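Local coordinates for protein CRISPR-associated endonuclease/helicase Cas3 (Thermus thermophilus HB8, PDB 3SK9) that cleaves single-stranded DNA through this N-terminal HD nuclease domain, aided by transition metal ions, as part of CRISPR defence against invading genetic elements, at residues Leu31-Val36 / Ser207-Val212; Val36-Leu41 / Trp66-Val71; Ser217-Gly222 / Leu235-Glu240; Pro25-Met30 / Glu175-Arg180; Val199-Ala204 / Phe258-Pro263. One frame throughout, in Å; residues are numbered along the deposited sequence.

Interaction 1 (Leu31-Val36 / Ser207-Val212)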
# COMPACT_ATOMS: atom_id res chain seq x y z
N LEU A 31 -4.02 -5.43 -3.66
CA LEU A 31 -4.85 -4.82 -4.70
C LEU A 31 -6.11 -4.17 -4.09
O LEU A 31 -6.58 -3.10 -4.57
CB LEU A 31 -5.23 -5.84 -5.76
CG LEU A 31 -4.10 -6.33 -6.67
CD1 LEU A 31 -4.60 -7.53 -7.50
CD2 LEU A 31 -3.58 -5.20 -7.57
N ASP A 32 -6.64 -4.79 -3.03
CA ASP A 32 -7.80 -4.20 -2.34
C ASP A 32 -7.42 -2.83 -1.75
O ASP A 32 -8.22 -1.89 -1.77
CB ASP A 32 -8.27 -5.07 -1.16
CG ASP A 32 -8.93 -6.39 -1.62
OD1 ASP A 32 -9.27 -6.46 -2.82
OD2 ASP A 32 -9.09 -7.29 -0.78
N THR A 33 -6.23 -2.78 -1.15
CA THR A 33 -5.72 -1.55 -0.52
C THR A 33 -5.56 -0.47 -1.58
O THR A 33 -5.92 0.68 -1.40
CB THR A 33 -4.35 -1.83 0.22
OG1 THR A 33 -4.59 -2.81 1.24
CG2 THR A 33 -3.79 -0.52 0.87
N ALA A 34 -4.95 -0.83 -2.70
CA ALA A 34 -4.83 0.13 -3.82
C ALA A 34 -6.19 0.59 -4.34
O ALA A 34 -6.35 1.76 -4.70
CB ALA A 34 -4.04 -0.51 -5.00
N ALA A 35 -7.17 -0.31 -4.37
CA ALA A 35 -8.50 0.01 -4.87
C ALA A 35 -9.19 1.01 -3.92
O ALA A 35 -9.83 1.96 -4.37
CB ALA A 35 -9.37 -1.28 -5.05
N VAL A 36 -9.03 0.80 -2.61
CA VAL A 36 -9.60 1.76 -1.64
C VAL A 36 -8.90 3.11 -1.80
O VAL A 36 -9.57 4.18 -1.78
CB VAL A 36 -9.44 1.28 -0.18
CG1 VAL A 36 -9.88 2.38 0.83
CG2 VAL A 36 -10.25 -0.04 0.06
N SER A 207 -2.39 4.49 5.71
CA SER A 207 -2.96 4.12 7.00
C SER A 207 -4.50 3.87 6.92
O SER A 207 -5.05 2.82 7.36
CB SER A 207 -2.65 5.18 8.03
OG SER A 207 -3.38 4.94 9.20
N PHE A 208 -5.19 4.81 6.33
CA PHE A 208 -6.64 4.65 6.12
C PHE A 208 -6.98 3.51 5.15
O PHE A 208 -7.85 2.67 5.43
CB PHE A 208 -7.23 5.96 5.61
CG PHE A 208 -8.71 5.88 5.30
CD1 PHE A 208 -9.65 5.86 6.33
CD2 PHE A 208 -9.16 5.85 3.97
CE1 PHE A 208 -11.03 5.82 6.06
CE2 PHE A 208 -10.57 5.79 3.68
CZ PHE A 208 -11.48 5.79 4.74
N ALA A 209 -6.34 3.46 4.00
CA ALA A 209 -6.75 2.43 3.00
C ALA A 209 -6.47 1.02 3.49
O ALA A 209 -7.25 0.10 3.23
CB ALA A 209 -6.04 2.68 1.62
N ASP A 210 -5.34 0.83 4.16
CA ASP A 210 -5.00 -0.53 4.69
C ASP A 210 -6.05 -0.94 5.73
O ASP A 210 -6.50 -2.10 5.75
CB ASP A 210 -3.61 -0.55 5.34
CG ASP A 210 -3.26 -1.94 5.93
OD1 ASP A 210 -2.99 -2.86 5.14
OD2 ASP A 210 -3.30 -2.10 7.17
N TRP A 211 -6.44 0.01 6.57
CA TRP A 211 -7.49 -0.25 7.58
C TRP A 211 -8.80 -0.70 6.91
O TRP A 211 -9.37 -1.74 7.28
CB TRP A 211 -7.72 0.99 8.42
CG TRP A 211 -8.85 0.84 9.40
CD1 TRP A 211 -8.83 0.07 10.53
CD2 TRP A 211 -10.09 1.49 9.36
NE1 TRP A 211 -10.02 0.19 11.19
CE2 TRP A 211 -10.81 1.08 10.51
CE3 TRP A 211 -10.68 2.43 8.49
CZ2 TRP A 211 -12.08 1.54 10.80
CZ3 TRP A 211 -11.95 2.88 8.76
CH2 TRP A 211 -12.65 2.42 9.91
N VAL A 212 -9.29 0.08 5.94
CA VAL A 212 -10.56 -0.27 5.26
C VAL A 212 -10.41 -1.69 4.66
O VAL A 212 -11.24 -2.57 4.90
CB VAL A 212 -10.88 0.70 4.12
CG1 VAL A 212 -12.13 0.24 3.32
CG2 VAL A 212 -11.15 2.07 4.67
O HOH W 1 -2.14 -2.78 2.67

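Interaction 2 (Val36-Leu41 / Trp66-Val71)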
# COMPACT_ATOMS: atom_id res chain seq x y z
N VAL A 36 -9.03 0.80 -2.61
CA VAL A 36 -9.60 1.76 -1.64
C VAL A 36 -8.90 3.11 -1.80
O VAL A 36 -9.57 4.18 -1.78
CB VAL A 36 -9.44 1.28 -0.18
CG1 VAL A 36 -9.88 2.38 0.83
CG2 VAL A 36 -10.25 -0.04 0.06
N ALA A 37 -7.57 3.10 -1.93
CA ALA A 37 -6.82 4.35 -2.10
C ALA A 37 -7.32 5.12 -3.33
O ALA A 37 -7.53 6.32 -3.26
CB ALA A 37 -5.30 4.06 -2.25
N LEU A 38 -7.48 4.42 -4.46
CA LEU A 38 -7.90 5.08 -5.69
C LEU A 38 -9.32 5.64 -5.52
O LEU A 38 -9.62 6.81 -5.89
CB LEU A 38 -7.81 4.10 -6.87
CG LEU A 38 -8.07 4.75 -8.24
CD1 LEU A 38 -7.19 6.02 -8.42
CD2 LEU A 38 -7.80 3.76 -9.38
N ALA A 39 -10.19 4.86 -4.88
CA ALA A 39 -11.59 5.30 -4.71
C ALA A 39 -11.70 6.51 -3.80
O ALA A 39 -12.43 7.47 -4.07
CB ALA A 39 -12.46 4.15 -4.19
N VAL A 40 -10.98 6.47 -2.69
CA VAL A 40 -11.04 7.62 -1.80
C VAL A 40 -10.33 8.88 -2.40
O VAL A 40 -10.85 9.96 -2.22
CB VAL A 40 -10.69 7.35 -0.29
CG1 VAL A 40 -9.27 7.08 -0.07
CG2 VAL A 40 -11.11 8.62 0.51
N LEU A 41 -9.23 8.76 -3.18
CA LEU A 41 -8.63 9.92 -3.86
C LEU A 41 -9.62 10.56 -4.85
O LEU A 41 -9.67 11.77 -5.01
CB LEU A 41 -7.32 9.56 -4.61
CG LEU A 41 -6.12 9.25 -3.66
CD1 LEU A 41 -4.95 8.63 -4.47
CD2 LEU A 41 -5.71 10.56 -2.87
N TRP A 66 -0.47 6.48 -9.47
CA TRP A 66 0.83 6.35 -8.79
C TRP A 66 0.68 6.22 -7.25
O TRP A 66 1.23 5.29 -6.60
CB TRP A 66 1.72 7.56 -9.14
CG TRP A 66 2.85 7.83 -8.19
CD1 TRP A 66 2.97 8.90 -7.30
CD2 TRP A 66 4.05 7.07 -8.04
NE1 TRP A 66 4.15 8.81 -6.62
CE2 TRP A 66 4.83 7.69 -7.03
CE3 TRP A 66 4.54 5.91 -8.65
CZ2 TRP A 66 6.09 7.21 -6.65
CZ3 TRP A 66 5.80 5.42 -8.26
CH2 TRP A 66 6.55 6.07 -7.25
N ALA A 67 -0.11 7.12 -6.67
CA ALA A 67 -0.28 7.11 -5.22
C ALA A 67 -1.04 5.86 -4.77
O ALA A 67 -0.70 5.26 -3.73
CB ALA A 67 -1.03 8.40 -4.75
N ALA A 68 -2.06 5.47 -5.51
CA ALA A 68 -2.80 4.25 -5.16
C ALA A 68 -1.93 3.00 -5.17
O ALA A 68 -2.07 2.13 -4.32
CB ALA A 68 -4.04 4.05 -6.14
N ALA A 69 -1.10 2.87 -6.19
CA ALA A 69 -0.21 1.70 -6.32
C ALA A 69 0.82 1.68 -5.17
O ALA A 69 1.11 0.62 -4.60
CB ALA A 69 0.53 1.79 -7.64
N LEU A 70 1.35 2.84 -4.84
CA LEU A 70 2.32 2.91 -3.74
C LEU A 70 1.65 2.42 -2.46
O LEU A 70 2.22 1.67 -1.68
CB LEU A 70 2.75 4.36 -3.52
CG LEU A 70 3.92 4.97 -4.26
CD1 LEU A 70 4.03 6.47 -3.83
CD2 LEU A 70 5.23 4.17 -3.99
N VAL A 71 0.46 2.95 -2.20
CA VAL A 71 -0.26 2.62 -0.96
C VAL A 71 -0.59 1.11 -0.94
O VAL A 71 -0.67 0.47 0.14
CB VAL A 71 -1.54 3.46 -0.93
CG1 VAL A 71 -2.58 2.87 -0.03
CG2 VAL A 71 -1.14 4.95 -0.53

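Interaction 3 (Ser217-Gly222 / Leu235-Glu240)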
# COMPACT_ATOMS: atom_id res chain seq x y z
N SER A 217 -15.43 -7.90 6.51
CA SER A 217 -16.83 -7.62 6.28
C SER A 217 -17.00 -6.70 5.07
O SER A 217 -18.06 -6.67 4.46
CB SER A 217 -17.50 -7.02 7.53
OG SER A 217 -17.12 -5.66 7.73
N LEU A 218 -15.96 -5.94 4.74
CA LEU A 218 -15.99 -5.01 3.60
C LEU A 218 -15.34 -5.66 2.36
O LEU A 218 -15.75 -5.42 1.21
CB LEU A 218 -15.21 -3.73 3.98
CG LEU A 218 -15.87 -2.97 5.16
CD1 LEU A 218 -15.07 -1.73 5.56
CD2 LEU A 218 -17.33 -2.63 4.80
N PHE A 219 -14.30 -6.46 2.63
CA PHE A 219 -13.47 -7.06 1.59
C PHE A 219 -13.34 -8.54 1.91
O PHE A 219 -12.34 -9.00 2.46
CB PHE A 219 -12.09 -6.35 1.56
CG PHE A 219 -12.10 -5.09 0.74
CD1 PHE A 219 -12.38 -3.85 1.32
CD2 PHE A 219 -11.90 -5.16 -0.63
CE1 PHE A 219 -12.45 -2.67 0.50
CE2 PHE A 219 -11.98 -4.03 -1.44
CZ PHE A 219 -12.23 -2.79 -0.89
N PRO A 220 -14.35 -9.31 1.52
CA PRO A 220 -14.40 -10.73 1.92
C PRO A 220 -13.22 -11.56 1.41
O PRO A 220 -12.69 -11.33 0.32
CB PRO A 220 -15.70 -11.24 1.26
CG PRO A 220 -16.49 -10.01 0.87
CD PRO A 220 -15.46 -8.94 0.61
N TYR A 221 -12.83 -12.56 2.21
CA TYR A 221 -11.75 -13.47 1.83
C TYR A 221 -12.26 -14.42 0.77
O TYR A 221 -13.46 -14.71 0.75
CB TYR A 221 -11.25 -14.28 3.02
CG TYR A 221 -10.76 -13.48 4.21
CD1 TYR A 221 -10.01 -12.29 4.03
CD2 TYR A 221 -11.03 -13.89 5.51
CE1 TYR A 221 -9.54 -11.57 5.13
CE2 TYR A 221 -10.56 -13.16 6.61
CZ TYR A 221 -9.81 -12.00 6.41
OH TYR A 221 -9.35 -11.28 7.50
N GLY A 222 -11.38 -14.86 -0.14
CA GLY A 222 -11.71 -15.90 -1.10
C GLY A 222 -11.87 -15.43 -2.54
O GLY A 222 -12.34 -16.20 -3.42
N LEU A 235 -12.77 -2.39 -6.80
CA LEU A 235 -13.22 -0.97 -6.84
C LEU A 235 -14.71 -0.83 -6.43
O LEU A 235 -15.09 0.11 -5.73
CB LEU A 235 -12.96 -0.40 -8.24
CG LEU A 235 -11.48 -0.04 -8.43
CD1 LEU A 235 -11.12 0.17 -9.91
CD2 LEU A 235 -11.08 1.20 -7.57
N ARG A 236 -15.54 -1.79 -6.84
CA ARG A 236 -16.94 -1.76 -6.45
C ARG A 236 -17.06 -1.94 -4.95
O ARG A 236 -17.82 -1.25 -4.29
CB ARG A 236 -17.69 -2.87 -7.18
CG ARG A 236 -19.23 -2.81 -7.01
CD ARG A 236 -19.91 -4.09 -7.56
NE ARG A 236 -19.62 -5.23 -6.70
CZ ARG A 236 -20.16 -5.41 -5.49
NH1 ARG A 236 -21.04 -4.53 -5.03
NH2 ARG A 236 -19.84 -6.47 -4.76
N LEU A 237 -16.29 -2.89 -4.40
CA LEU A 237 -16.33 -3.14 -2.97
C LEU A 237 -15.83 -1.90 -2.22
O LEU A 237 -16.32 -1.57 -1.13
CB LEU A 237 -15.45 -4.35 -2.62
CG LEU A 237 -15.96 -5.73 -3.07
CD1 LEU A 237 -14.80 -6.74 -2.83
CD2 LEU A 237 -17.18 -6.12 -2.26
N ALA A 238 -14.82 -1.24 -2.77
CA ALA A 238 -14.27 -0.04 -2.11
C ALA A 238 -15.32 1.06 -2.04
O ALA A 238 -15.46 1.75 -1.03
CB ALA A 238 -13.04 0.46 -2.89
N GLN A 239 -16.05 1.23 -3.13
CA GLN A 239 -17.06 2.29 -3.16
C GLN A 239 -18.16 1.97 -2.14
O GLN A 239 -18.61 2.86 -1.40
CB GLN A 239 -17.64 2.46 -4.57
CG GLN A 239 -18.46 3.78 -4.72
CD GLN A 239 -17.68 5.03 -4.24
OE1 GLN A 239 -16.60 5.35 -4.76
NE2 GLN A 239 -18.21 5.71 -3.21
N GLU A 240 -18.57 0.71 -2.04
CA GLU A 240 -19.59 0.33 -1.04
C GLU A 240 -19.10 0.55 0.38
O GLU A 240 -19.85 0.97 1.24
CB GLU A 240 -20.02 -1.14 -1.18
CG GLU A 240 -21.00 -1.42 -2.29
CD GLU A 240 -21.51 -2.86 -2.25
OE1 GLU A 240 -22.74 -3.05 -2.08
OE2 GLU A 240 -20.69 -3.80 -2.36
O HOH W 2 -17.52 -3.35 0.69

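Interaction 4 (Pro25-Met30 / Glu175-Arg180)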
# COMPACT_ATOMS: atom_id res chain seq x y z
N PRO A 25 -4.95 -14.29 -0.41
CA PRO A 25 -3.56 -14.07 -0.79
C PRO A 25 -3.10 -12.64 -0.44
O PRO A 25 -3.92 -11.70 -0.53
CB PRO A 25 -3.59 -14.26 -2.33
CG PRO A 25 -4.72 -15.25 -2.57
CD PRO A 25 -5.77 -14.87 -1.50
N LEU A 26 -1.82 -12.46 -0.15
CA LEU A 26 -1.26 -11.14 0.10
C LEU A 26 -1.57 -10.26 -1.11
O LEU A 26 -1.93 -9.10 -0.95
CB LEU A 26 0.25 -11.24 0.29
CG LEU A 26 0.98 -9.90 0.54
CD1 LEU A 26 0.34 -9.14 1.68
CD2 LEU A 26 2.46 -10.22 0.85
N LEU A 27 -1.44 -10.79 -2.34
CA LEU A 27 -1.65 -9.93 -3.51
C LEU A 27 -3.09 -9.37 -3.55
O LEU A 27 -3.31 -8.22 -3.98
CB LEU A 27 -1.40 -10.71 -4.81
CG LEU A 27 -1.65 -9.93 -6.10
CD1 LEU A 27 -0.74 -8.71 -6.24
CD2 LEU A 27 -1.47 -10.91 -7.28
N ALA A 28 -4.06 -10.19 -3.12
CA ALA A 28 -5.45 -9.74 -3.05
C ALA A 28 -5.57 -8.58 -2.07
O ALA A 28 -6.26 -7.59 -2.36
CB ALA A 28 -6.36 -10.88 -2.64
N HIS A 29 -4.92 -8.69 -0.92
CA HIS A 29 -4.97 -7.62 0.06
C HIS A 29 -4.31 -6.37 -0.50
O HIS A 29 -4.78 -5.26 -0.29
CB HIS A 29 -4.28 -8.05 1.36
CG HIS A 29 -4.28 -6.97 2.39
ND1 HIS A 29 -5.43 -6.52 2.99
CD2 HIS A 29 -3.27 -6.22 2.91
CE1 HIS A 29 -5.14 -5.54 3.84
NE2 HIS A 29 -3.84 -5.34 3.81
N MET A 30 -3.20 -6.53 -1.21
CA MET A 30 -2.50 -5.35 -1.77
C MET A 30 -3.35 -4.65 -2.83
O MET A 30 -3.45 -3.41 -2.89
CB MET A 30 -1.12 -5.75 -2.36
CG MET A 30 -0.02 -6.16 -1.32
SD MET A 30 1.39 -7.02 -2.17
CE MET A 30 2.05 -5.69 -3.15
N GLU A 175 5.60 -5.35 -9.07
CA GLU A 175 5.34 -5.17 -10.48
C GLU A 175 3.87 -5.48 -10.80
O GLU A 175 3.23 -4.79 -11.58
CB GLU A 175 6.32 -6.05 -11.28
CG GLU A 175 6.46 -5.72 -12.70
CD GLU A 175 6.97 -4.32 -12.96
OE1 GLU A 175 7.81 -3.79 -12.18
OE2 GLU A 175 6.47 -3.73 -13.95
N GLU A 176 3.30 -6.51 -10.17
CA GLU A 176 1.90 -6.84 -10.44
C GLU A 176 0.91 -5.72 -10.06
O GLU A 176 -0.06 -5.50 -10.75
CB GLU A 176 1.54 -8.14 -9.74
CG GLU A 176 0.19 -8.71 -10.05
CD GLU A 176 0.12 -9.46 -11.39
OE1 GLU A 176 1.11 -9.49 -12.16
OE2 GLU A 176 -0.94 -10.02 -11.70
N VAL A 177 1.12 -5.10 -8.91
CA VAL A 177 0.28 -3.99 -8.46
C VAL A 177 0.46 -2.80 -9.39
O VAL A 177 -0.52 -2.27 -9.89
CB VAL A 177 0.64 -3.61 -7.02
CG1 VAL A 177 -0.13 -2.34 -6.60
CG2 VAL A 177 0.29 -4.81 -6.08
N PHE A 178 1.70 -2.38 -9.65
CA PHE A 178 1.92 -1.22 -10.54
C PHE A 178 1.31 -1.44 -11.92
O PHE A 178 0.67 -0.55 -12.50
CB PHE A 178 3.41 -0.90 -10.67
CG PHE A 178 3.91 -0.01 -9.58
CD1 PHE A 178 4.27 1.30 -9.85
CD2 PHE A 178 3.92 -0.43 -8.27
CE1 PHE A 178 4.68 2.15 -8.84
CE2 PHE A 178 4.35 0.43 -7.23
CZ PHE A 178 4.73 1.70 -7.52
N ARG A 179 1.49 -2.64 -12.44
CA ARG A 179 0.92 -2.96 -13.75
C ARG A 179 -0.62 -2.95 -13.76
O ARG A 179 -1.23 -2.39 -14.66
CB ARG A 179 1.44 -4.30 -14.24
CG ARG A 179 0.92 -4.67 -15.64
CD ARG A 179 1.64 -5.90 -16.19
NE ARG A 179 1.79 -6.97 -15.19
CZ ARG A 179 2.95 -7.27 -14.61
NH1 ARG A 179 4.06 -6.62 -14.93
NH2 ARG A 179 3.02 -8.25 -13.73
N ARG A 180 -1.23 -3.57 -12.76
CA ARG A 180 -2.69 -3.59 -12.64
C ARG A 180 -3.32 -2.19 -12.51
O ARG A 180 -4.41 -1.97 -13.03
CB ARG A 180 -3.18 -4.41 -11.43
CG ARG A 180 -2.82 -5.82 -11.40
CD ARG A 180 -3.75 -6.56 -12.25
NE ARG A 180 -3.40 -7.91 -11.97
CZ ARG A 180 -4.09 -8.80 -11.29
NH1 ARG A 180 -5.37 -8.67 -10.92
NH2 ARG A 180 -3.45 -9.92 -11.07

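Interaction 5 (Val199-Ala204 / Phe258-Pro263)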
# COMPACT_ATOMS: atom_id res chain seq x y z
N VAL A 199 4.91 13.27 1.04
CA VAL A 199 5.17 11.96 1.66
C VAL A 199 4.17 11.69 2.78
O VAL A 199 3.67 10.58 2.92
CB VAL A 199 6.61 11.97 2.22
CG1 VAL A 199 6.95 10.68 3.02
CG2 VAL A 199 7.55 12.17 1.06
N LEU A 200 3.88 12.71 3.57
CA LEU A 200 2.93 12.57 4.68
C LEU A 200 1.51 12.31 4.10
O LEU A 200 0.69 11.62 4.73
CB LEU A 200 2.94 13.86 5.53
CG LEU A 200 4.28 13.99 6.35
CD1 LEU A 200 4.49 15.45 6.90
CD2 LEU A 200 4.33 12.90 7.46
N ARG A 201 1.19 12.93 2.97
CA ARG A 201 -0.11 12.65 2.34
C ARG A 201 -0.22 11.15 2.01
O ARG A 201 -1.29 10.55 2.22
CB ARG A 201 -0.33 13.52 1.07
CG ARG A 201 -1.02 14.84 1.38
CD ARG A 201 -1.33 15.65 0.10
NE ARG A 201 -0.18 16.39 -0.45
CZ ARG A 201 0.26 17.53 0.08
NH1 ARG A 201 -0.32 18.04 1.15
NH2 ARG A 201 1.25 18.19 -0.49
N VAL A 202 0.84 10.55 1.49
CA VAL A 202 0.81 9.11 1.19
C VAL A 202 0.73 8.27 2.47
O VAL A 202 0.03 7.23 2.52
CB VAL A 202 2.04 8.71 0.35
CG1 VAL A 202 2.24 7.16 0.33
CG2 VAL A 202 1.92 9.31 -1.09
N MET A 203 1.48 8.70 3.50
CA MET A 203 1.43 8.03 4.79
C MET A 203 0.01 7.89 5.33
O MET A 203 -0.41 6.79 5.69
CB MET A 203 2.29 8.81 5.80
CG MET A 203 2.47 8.13 7.15
SD MET A 203 1.06 8.37 8.27
CE MET A 203 1.12 10.15 8.49
N ALA A 204 -0.69 9.03 5.42
CA ALA A 204 -2.04 9.04 5.99
C ALA A 204 -2.99 8.22 5.10
O ALA A 204 -3.88 7.50 5.58
CB ALA A 204 -2.53 10.51 6.12
N PHE A 258 -2.71 16.91 6.55
CA PHE A 258 -1.85 17.23 5.39
C PHE A 258 -2.65 17.55 4.13
O PHE A 258 -2.25 17.20 2.99
CB PHE A 258 -0.88 16.09 5.11
CG PHE A 258 -0.32 15.49 6.38
CD1 PHE A 258 0.56 16.23 7.17
CD2 PHE A 258 -0.70 14.20 6.79
CE1 PHE A 258 1.06 15.69 8.36
CE2 PHE A 258 -0.22 13.65 7.98
CZ PHE A 258 0.66 14.38 8.76
N GLY A 259 -3.71 18.32 4.30
CA GLY A 259 -4.48 18.75 3.15
C GLY A 259 -5.40 17.73 2.49
O GLY A 259 -5.87 17.97 1.36
N GLU A 260 -5.67 16.62 3.17
CA GLU A 260 -6.65 15.62 2.69
C GLU A 260 -7.56 15.26 3.86
O GLU A 260 -7.30 15.63 5.03
CB GLU A 260 -5.97 14.36 2.10
CG GLU A 260 -5.12 13.57 3.11
CD GLU A 260 -4.11 12.60 2.46
OE1 GLU A 260 -4.07 12.48 1.23
OE2 GLU A 260 -3.36 11.89 3.19
N LEU A 261 -8.66 14.59 3.54
CA LEU A 261 -9.73 14.37 4.52
C LEU A 261 -10.10 12.90 4.61
O LEU A 261 -10.15 12.19 3.59
CB LEU A 261 -11.02 15.14 4.08
CG LEU A 261 -10.84 16.65 3.96
CD1 LEU A 261 -12.03 17.36 3.21
CD2 LEU A 261 -10.63 17.29 5.35
N PHE A 262 -10.45 12.47 5.82
CA PHE A 262 -10.96 11.12 6.05
C PHE A 262 -12.12 11.20 7.04
O PHE A 262 -12.15 12.10 7.85
CB PHE A 262 -9.84 10.24 6.69
CG PHE A 262 -8.58 10.16 5.84
CD1 PHE A 262 -8.54 9.39 4.70
CD2 PHE A 262 -7.45 10.88 6.19
CE1 PHE A 262 -7.40 9.34 3.91
CE2 PHE A 262 -6.31 10.81 5.38
CZ PHE A 262 -6.30 10.05 4.26
N PRO A 263 -13.04 10.23 6.99
CA PRO A 263 -14.02 10.14 8.10
C PRO A 263 -13.35 9.85 9.47
O PRO A 263 -12.41 9.02 9.58
CB PRO A 263 -14.93 8.99 7.67
CG PRO A 263 -14.04 8.12 6.80
CD PRO A 263 -13.13 9.09 6.07

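Interaction 1 (Leu31-Val36 / Ser207-Val212)
Val36 lies against Ala209 and Val212, and this patch forms the apolar part of the contact between helices 26-43 and 196-213. Its CG1 branch rests on the backbone of the facing helix, 3.8 Å from CA of Ala209. The CG2 branch instead meets CG1 of Val212 at 3.8 Å, with the two valine side chains crossing obliquely. The methyl of Ala209 sits between Thr33 and Val36, CB 3.6 Å from O of Thr33. Such small residues allow the local axes to come within 8.2 Å, running at 123° to each other.

The polar link is made by water. Thr33 has its methyl CG2 anti to the backbone N (chi1 of -61° for OG1), which lays CG2 against the Asp210 backbone and leaves OG1 directed to a water that donates to it at 2.8 Å. The same water donates to OD1 of Asp210, 2.6 Å away. OG1 is also hydrogen-bonded to O of His29, one turn earlier, and OD1 of Asp210 probably to NE2 of His29. Asp210 and His29 belong, with His74 and Asp75, to the residues that bind a divalent metal, and this helix pair forms one wall of that site of the HD fold.

Interaction 2 (Val36-Leu41 / Trp66-Val71)
Ala37 and Ala68 bring helices 26-43 and 60-71 of the helical HD domain close together, their CA atoms only 5.1 Å apart. The local axes lie 8.4 Å apart at an angle of 144°, nearer antiparallel than perpendicular. CB of Ala37 sits 3.8 Å from CA of Ala68, on the backbone itself, and is flanked by CG1 of Val71 at 3.7 Å. CG1, anti to the backbone N of Val71 (chi1 159°), is the branch that meets the alanine methyl. In return, CB of Ala68 settles near N of Leu38.

Leu41 can be followed outward. Its CB and CG stay nearer their own helix; chi1 of -71° sets CG anti to the carbonyl carbon, and the chain then extends until CD1 reaches the methyl of Ala67 at 3.9 Å. CD1 also passes near the amide N of Ala68. Leu38 contributes differently, through its base: CB meets CB of Ala68 at 3.8 Å.

All of the touching residues are buried and no hydrogen bond crosses the interface. Val71 lies close to the metal-binding residues His74 and Asp210. Tyr52 of helix 46-56 packs on both Leu41 and Ala67 at one end, Leu205 of helix 196-213 touches Leu41 and Val71, and helix 230-246 lies against Val36, Ala39 and Val40.

Interaction 3 (Ser217-Gly222 / Leu235-Glu240)
Phe219 reaches from the loop 217-222 onto helix 230-246, and the tight part of the contact is gathered round the far end of its ring. CZ lies 3.6 Å from the backbone N of Ala238, and the methyl of Ala238 approaches the same atom in the plane of the ring, at its edge. CE2 meets CB of Leu237 at 3.7 Å. With chi1 at -84°, CG is anti to the carbonyl carbon, which carries the ring from a laterally directed CB toward the helix.

Packing is looser on the outer side. CD1 of Leu237 touches CD of the exposed Pro220 at 4.1 Å, and CD2 of Leu237 lies 3.8 Å from O of Leu218. A water bridges there, donating to O of Leu218 and to O of Leu237, each at 2.8 Å.

The loop between helices 196-213 and 230-246 is thus folded back on the second of them, closing over helices of the HD domain, while Phe219 also packs on Asp32 and Val36 of helix 26-43.

Interaction 4 (Pro25-Met30 / Glu175-Arg180)
Leu27 has CG anti to its backbone N (chi1 178°), and this throws both methyls toward helix 165-181; Met30 reaches the same helix by a bend at chi3 of 67° that turns its CE inward. Helices 26-43 and 165-181 belong to the helical core of the HD domain, the first carrying the metal-binding residue His29, with local axes 10.7 Å apart and inclined by 38°. Larger side chains than alanine span this distance.

Val177 receives both residues on one branch. CG2 lies 4.0 Å from CD1 of Leu27, the two side chains sliding past each other in opposite directions, while Met30 crosses Val177 at about a right angle. Both methyls of Leu27 face CG of Glu176, CD2 at 3.9 Å, so the aliphatic part of an acidic residue completes the apolar surface.

Beyond CG, a bend at chi2 turns the Glu176 carboxylate to two arginines of its own helix. NH2 of Arg179 donates to OE1 at 2.8 Å, and NH2 of Arg180 to the anti lone pair of OE2 at 2.6 Å, nearly in the guanidinium plane. Arg180 NH2 is also hydrogen-bonded to O of Pro225. The closest approach between the two segments is CE of Met30 to CG2 of Val177, at 3.5 Å.

Interaction 5 (Val199-Ala204 / Phe258-Pro263)
Leu200 places its CB over the centre of the Phe258 ring, a CH-pi contact 3.6 Å from the centroid and only 6° off the ring normal. Its CD1 continues outward to CE1 of the same ring at 3.7 Å. Met203, bent at chi2 and chi3, curls its CE back to within 3.8 Å of CE2 of Phe258, and the methyl of Ala204 lies at the ring edge.

Arg201 passes the Phe258 backbone. A bend at chi3 (-80°) returns its guanidinium to the turn, where NH1 donates to O of Phe258 at 2.8 Å. The acceptor lies in the guanidinium plane, but the donor stands above the carbonyl plane. NE of Arg201 forms a salt bridge with Asp55.

Glu260 has CG between its backbone N and carbonyl carbon (chi1 62°) and is extended beyond it, which carries OE2 to 2.6 Å from O of Arg201. OE1 is hydrogen-bonded to OH of Tyr52. Further along, CE2 of Phe262 meets CB of Ala204 at 3.9 Å. The arrangement is a two-stranded antiparallel hairpin, 253-257 and 260-264, laid on helix 196-213, its two-residue turn, Phe258 and Gly259, held to the helix by the Arg201 hydrogen bond.

How the interactions relate
Helix 26-43 links interactions 1, 2 and 4, and helix 196-213 interactions 1 and 5. Val36 belongs to segments of interactions 1 and 2, centred about 8 Å apart, but makes its cross-segment contacts in interaction 1; its CG2 also lies 3.4 Å from CE1 of Phe219 in interaction 3. The metal site joins interactions 1 and 4: NE2 of His29 lies 2.9 Å from OD1 of Asp210, a probable hydrogen bond. Interaction 2 is close by, the Val71 side chain about 6 Å from those of His74 and Asp210. Interactions 4 and 5 lie on opposite sides of the chain's centre. The rings of Phe208 and Phe262 meet, CG to CD1 3.6 Å, joining interaction 5 to interaction 1.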